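Local coordinates for transcriptional repressor PagR (Bacillus anthracis, PDB 2ZKZ), which represses transcription of the pagA and atxA genes as a dimeric DNA-binding protein of the ArsR family, at residues K22-A25 / R29-I32; K31-L36 / G90-L95. One frame throughout, in Å; residues are numbered along the deposited sequence.

Following the chain from the N terminus, contact 1 closes a short turn: three residues after A25, at the end of helix 14-24, R29-I32 of helix 27-39 packs back against K22-A25. Contact 2 closes a far longer excursion, because K31-L36 on the same helix meets G90-L95 only after the helices 44-51 and 55-65 and the beta hairpin 71-82. The two loops follow one another and overlap only at K31 and I32. With centres 9 Å apart, the contacts touch where L30 packs on I92 and L95, and M24 on I91. Together they tie the first and last helices of the winged-helix fold to helix 27-39, and both reach the second subunit.

Contact 1 of 2, residues K22-A25 / R29-I32; sequences KTMA and RLKI
M24, at the close of helix 14-24, and R29, in the first turn of helix 27-39, bring the two backbones to 5.9 Å between their CA atoms, and A25 is the first residue to leave helical angles. R29 reaches back across the turn. Its CG is anti to the carbonyl carbon (chi1 -67°) and the chain then runs extended to NE, which sets the guanidinium beside the end of the preceding helix. There NH1 donates to T23 O over 2.9 Å in a nearly straight bond, 171° at the hydrogen. The oxygen lies essentially in the guanidinium plane, so the group is met at its edge, while from the carbonyl's side the donor is modestly tilted from the plane. R29 CD also lies 3.1 Å from T23 O, and T23 CG2 packs near NH1. The hydroxyl of T23 turns away from this bond and is hydrogen-bonded to E19 O within its own helix.

The turn joins the first two helices of an ArsR-type winged-helix domain, and R29 also packs on H61, K64 and M65 of helix 55-65, whose first part belongs to the predicted helix-turn-helix motif. The arginine thus sits between the C-terminal end of helix 14-24, where a positive charge would probably be favoured, and helix 55-65.

One residue further along, L30 meets the selenomethionine M24 roughly at right angles. A bend at the last torsion of M24 (chi3 67°) turns CE toward L30 CD2, 4.0 Å away, and L30 CG rests 3.3 Å from M24 O. I91 of helix 86-95 touches the M24 side chain, while L14 of the second subunit packs on L30.

Contact 2 of 2, residues K31-L36 / G90-L95; sequences KIVNEL and GIIKLL
Helix 27-39 and the C-terminal helix 86-95 come together at N34 and I92, whose CA atoms are 6.2 Å apart, with no hydrogen bond between K31-L36 and G90-L95. In this winged-helix domain of the ArsR family, the contact packs the last helix, which follows the beta hairpin, onto a helix of the N-terminal half. Within G90-L95, I92 alone touches K31-L36. With CG1 swung anti to the backbone N (chi1 -156°), the ethyl branch projects over the surface made by V33 and N34. V33 and I92 lie alongside, pointing in opposite senses, V33 CG1 lying 3.6 Å from I92 CG1 and 3.8 Å from I92 CD1. V69 and I83 cover V33 further, and Y37 packs on I92 from the next turn of helix 27-39. Near the dimer partner, L94 packs on L94 of the second subunit and L95 on its D17. N34 lies nearly perpendicular to I92 and meets it with CA and the amide nitrogen: I92 CG1 sits 3.7 Å from N34 CA and 4.0 Å from N34 ND2.

Contact 1 of 2, residues K22-A25 / R29-I32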
loop_
_atom_site.group_PDB
_atom_site.type_symbol
_atom_site.label_atom_id
_atom_site.label_comp_id
_atom_site.label_asym_id
_atom_site.label_seq_id
_atom_site.Cartn_x
_atom_site.Cartn_y
_atom_site.Cartn_z
ATOM N N LYS A 22 1.815 -4.624 0.427
ATOM C CA LYS A 22 2.940 -5.156 1.190
ATOM C C LYS A 22 4.239 -5.100 0.382
ATOM O O LYS A 22 5.285 -4.711 0.898
ATOM C CB LYS A 22 2.660 -6.599 1.609
ATOM C CG LYS A 22 3.775 -7.233 2.444
ATOM C CD LYS A 22 3.542 -8.731 2.628
ATOM C CE LYS A 22 4.673 -9.387 3.409
ATOM N NZ LYS A 22 4.695 -8.898 4.814
ATOM N N THR A 23 4.160 -5.473 -0.894
ATOM C CA THR A 23 5.327 -5.477 -1.766
ATOM C C THR A 23 5.869 -4.073 -2.034
ATOM O O THR A 23 7.070 -3.899 -2.232
ATOM C CB THR A 23 5.008 -6.186 -3.111
ATOM O OG1 THR A 23 4.474 -7.488 -2.841
ATOM C CG2 THR A 23 6.280 -6.352 -3.954
HETATM N N MSE A 24 4.990 -3.075 -2.045
HETATM C CA MSE A 24 5.399 -1.681 -2.270
HETATM C C MSE A 24 5.769 -0.963 -0.967
HETATM O O MSE A 24 6.307 0.145 -1.000
HETATM C CB MSE A 24 4.258 -0.875 -2.917
HETATM C CG MSE A 24 3.750 -1.367 -4.274
HETATM SE SE MSE A 24 2.210 -0.316 -4.873
HETATM C CE MSE A 24 3.110 1.367 -5.160
ATOM N N ALA A 25 5.491 -1.590 0.172
ATOM C CA ALA A 25 5.733 -0.966 1.475
ATOM C C ALA A 25 7.177 -0.832 1.967
ATOM O O ALA A 25 7.486 -1.190 3.100
ATOM C CB ALA A 25 4.881 -1.672 2.545
ATOM N N ARG A 29 11.594 0.968 -2.554
ATOM C CA ARG A 29 10.726 0.377 -3.557
ATOM C C ARG A 29 9.772 1.447 -4.068
ATOM O O ARG A 29 9.450 1.487 -5.255
ATOM C CB ARG A 29 9.947 -0.809 -2.984
ATOM C CG ARG A 29 10.850 -1.983 -2.645
ATOM C CD ARG A 29 10.059 -3.195 -2.236
ATOM N NE ARG A 29 10.936 -4.248 -1.733
ATOM C CZ ARG A 29 10.505 -5.421 -1.296
ATOM N NH1 ARG A 29 9.205 -5.694 -1.307
ATOM N NH2 ARG A 29 11.368 -6.309 -0.827
ATOM N N LEU A 30 9.314 2.323 -3.181
ATOM C CA LEU A 30 8.427 3.388 -3.633
ATOM C C LEU A 30 9.224 4.321 -4.552
ATOM O O LEU A 30 8.687 4.845 -5.522
ATOM C CB LEU A 30 7.841 4.154 -2.440
ATOM C CG LEU A 30 6.803 3.361 -1.629
ATOM C CD1 LEU A 30 6.361 4.161 -0.397
ATOM C CD2 LEU A 30 5.601 3.045 -2.520
ATOM N N LYS A 31 10.504 4.518 -4.246
ATOM C CA LYS A 31 11.359 5.361 -5.077
ATOM C C LYS A 31 11.466 4.760 -6.471
ATOM O O LYS A 31 11.368 5.466 -7.469
ATOM C CB LYS A 31 12.770 5.459 -4.502
ATOM C CG LYS A 31 12.951 6.482 -3.409
ATOM C CD LYS A 31 14.367 7.063 -3.462
ATOM C CE LYS A 31 14.606 7.762 -4.801
ATOM N NZ LYS A 31 15.920 8.462 -4.875
ATOM N N ILE A 32 11.696 3.454 -6.529
ATOM C CA ILE A 32 11.817 2.762 -7.806
ATOM C C ILE A 32 10.540 2.940 -8.623
ATOM O O ILE A 32 10.591 3.291 -9.801
ATOM C CB ILE A 32 12.106 1.257 -7.591
ATOM C CG1 ILE A 32 13.500 1.089 -6.985
ATOM C CG2 ILE A 32 11.975 0.494 -8.907
ATOM C CD1 ILE A 32 13.870 -0.358 -6.626
#

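Contact 2 of 2, residues K31-L36 / G90-L95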
loop_
_atom_site.group_PDB
_atom_site.type_symbol
_atom_site.label_atom_id
_atom_site.label_comp_id
_atom_site.label_asym_id
_atom_site.label_seq_id
_atom_site.Cartn_x
_atom_site.Cartn_y
_atom_site.Cartn_z
ATOM N N LYS A 31 10.504 4.518 -4.246
ATOM C CA LYS A 31 11.359 5.361 -5.077
ATOM C C LYS A 31 11.466 4.760 -6.471
ATOM O O LYS A 31 11.368 5.466 -7.469
ATOM C CB LYS A 31 12.770 5.459 -4.502
ATOM C CG LYS A 31 12.951 6.482 -3.409
ATOM C CD LYS A 31 14.367 7.063 -3.462
ATOM C CE LYS A 31 14.606 7.762 -4.801
ATOM N NZ LYS A 31 15.920 8.462 -4.875
ATOM N N ILE A 32 11.696 3.454 -6.529
ATOM C CA ILE A 32 11.817 2.762 -7.806
ATOM C C ILE A 32 10.540 2.940 -8.623
ATOM O O ILE A 32 10.591 3.291 -9.801
ATOM C CB ILE A 32 12.106 1.257 -7.591
ATOM C CG1 ILE A 32 13.500 1.089 -6.985
ATOM C CG2 ILE A 32 11.975 0.494 -8.907
ATOM C CD1 ILE A 32 13.870 -0.358 -6.626
ATOM N N VAL A 33 9.389 2.710 -8.000
ATOM C CA VAL A 33 8.127 2.864 -8.717
ATOM C C VAL A 33 7.939 4.296 -9.211
ATOM O O VAL A 33 7.505 4.520 -10.347
ATOM C CB VAL A 33 6.921 2.470 -7.831
ATOM C CG1 VAL A 33 5.618 2.732 -8.580
ATOM C CG2 VAL A 33 7.026 1.006 -7.446
ATOM N N ASN A 34 8.252 5.269 -8.362
ATOM C CA ASN A 34 8.119 6.673 -8.752
ATOM C C ASN A 34 8.996 6.963 -9.983
ATOM O O ASN A 34 8.567 7.621 -10.928
ATOM C CB ASN A 34 8.549 7.589 -7.603
ATOM C CG ASN A 34 8.203 9.044 -7.866
ATOM O OD1 ASN A 34 9.058 9.927 -7.781
ATOM N ND2 ASN A 34 6.943 9.299 -8.188
ATOM N N GLU A 35 10.227 6.461 -9.962
ATOM C CA GLU A 35 11.148 6.672 -11.078
ATOM C C GLU A 35 10.629 6.056 -12.378
ATOM O O GLU A 35 10.754 6.656 -13.449
ATOM C CB GLU A 35 12.524 6.092 -10.750
ATOM C CG GLU A 35 13.297 6.848 -9.686
ATOM C CD GLU A 35 13.534 8.305 -10.043
ATOM O OE1 GLU A 35 13.782 8.608 -11.229
ATOM O OE2 GLU A 35 13.492 9.151 -9.129
ATOM N N LEU A 36 10.065 4.856 -12.292
ATOM C CA LEU A 36 9.525 4.195 -13.473
ATOM C C LEU A 36 8.297 4.943 -13.972
ATOM O O LEU A 36 7.999 4.947 -15.160
ATOM C CB LEU A 36 9.166 2.742 -13.157
ATOM C CG LEU A 36 10.391 1.835 -13.036
ATOM C CD1 LEU A 36 9.990 0.455 -12.511
ATOM C CD2 LEU A 36 11.056 1.728 -14.405
ATOM N N GLY A 90 -1.714 4.156 -10.222
ATOM C CA GLY A 90 -2.665 4.967 -9.482
ATOM C C GLY A 90 -2.181 5.300 -8.080
ATOM O O GLY A 90 -2.323 6.431 -7.621
ATOM N N ILE A 91 -1.595 4.319 -7.403
ATOM C CA ILE A 91 -1.111 4.513 -6.044
ATOM C C ILE A 91 0.095 5.427 -5.971
ATOM O O ILE A 91 0.168 6.294 -5.098
ATOM C CB ILE A 91 -0.736 3.168 -5.367
ATOM C CG1 ILE A 91 -1.986 2.308 -5.172
ATOM C CG2 ILE A 91 -0.083 3.433 -4.013
ATOM C CD1 ILE A 91 -1.689 0.882 -4.731
ATOM N N ILE A 92 1.048 5.244 -6.881
ATOM C CA ILE A 92 2.236 6.074 -6.841
ATOM C C ILE A 92 1.895 7.535 -7.115
ATOM O O ILE A 92 2.516 8.430 -6.552
ATOM C CB ILE A 92 3.330 5.568 -7.828
ATOM C CG1 ILE A 92 4.704 6.043 -7.351
ATOM C CG2 ILE A 92 3.058 6.062 -9.236
ATOM C CD1 ILE A 92 5.099 5.489 -5.979
ATOM N N LYS A 93 0.905 7.782 -7.968
ATOM C CA LYS A 93 0.504 9.157 -8.258
ATOM C C LYS A 93 -0.089 9.796 -7.007
ATOM O O LYS A 93 0.251 10.924 -6.654
ATOM C CB LYS A 93 -0.534 9.203 -9.380
ATOM C CG LYS A 93 -0.020 8.759 -10.730
ATOM C CD LYS A 93 -0.483 9.714 -11.829
ATOM C CE LYS A 93 -2.000 9.857 -11.866
ATOM N NZ LYS A 93 -2.438 10.823 -12.916
ATOM N N LEU A 94 -0.978 9.064 -6.341
ATOM C CA LEU A 94 -1.625 9.540 -5.123
ATOM C C LEU A 94 -0.632 9.831 -4.009
ATOM O O LEU A 94 -0.862 10.708 -3.176
ATOM C CB LEU A 94 -2.633 8.501 -4.618
ATOM C CG LEU A 94 -4.057 8.517 -5.177
ATOM C CD1 LEU A 94 -4.784 9.732 -4.630
ATOM C CD2 LEU A 94 -4.036 8.529 -6.703
ATOM N N LEU A 95 0.467 9.089 -3.987
ATOM C CA LEU A 95 1.467 9.266 -2.946
ATOM C C LEU A 95 2.364 10.484 -3.108
ATOM O O LEU A 95 2.918 10.976 -2.122
ATOM C CB LEU A 95 2.323 8.005 -2.820
ATOM C CG LEU A 95 1.583 6.780 -2.273
ATOM C CD1 LEU A 95 2.530 5.590 -2.204
ATOM C CD2 LEU A 95 1.022 7.103 -0.890
#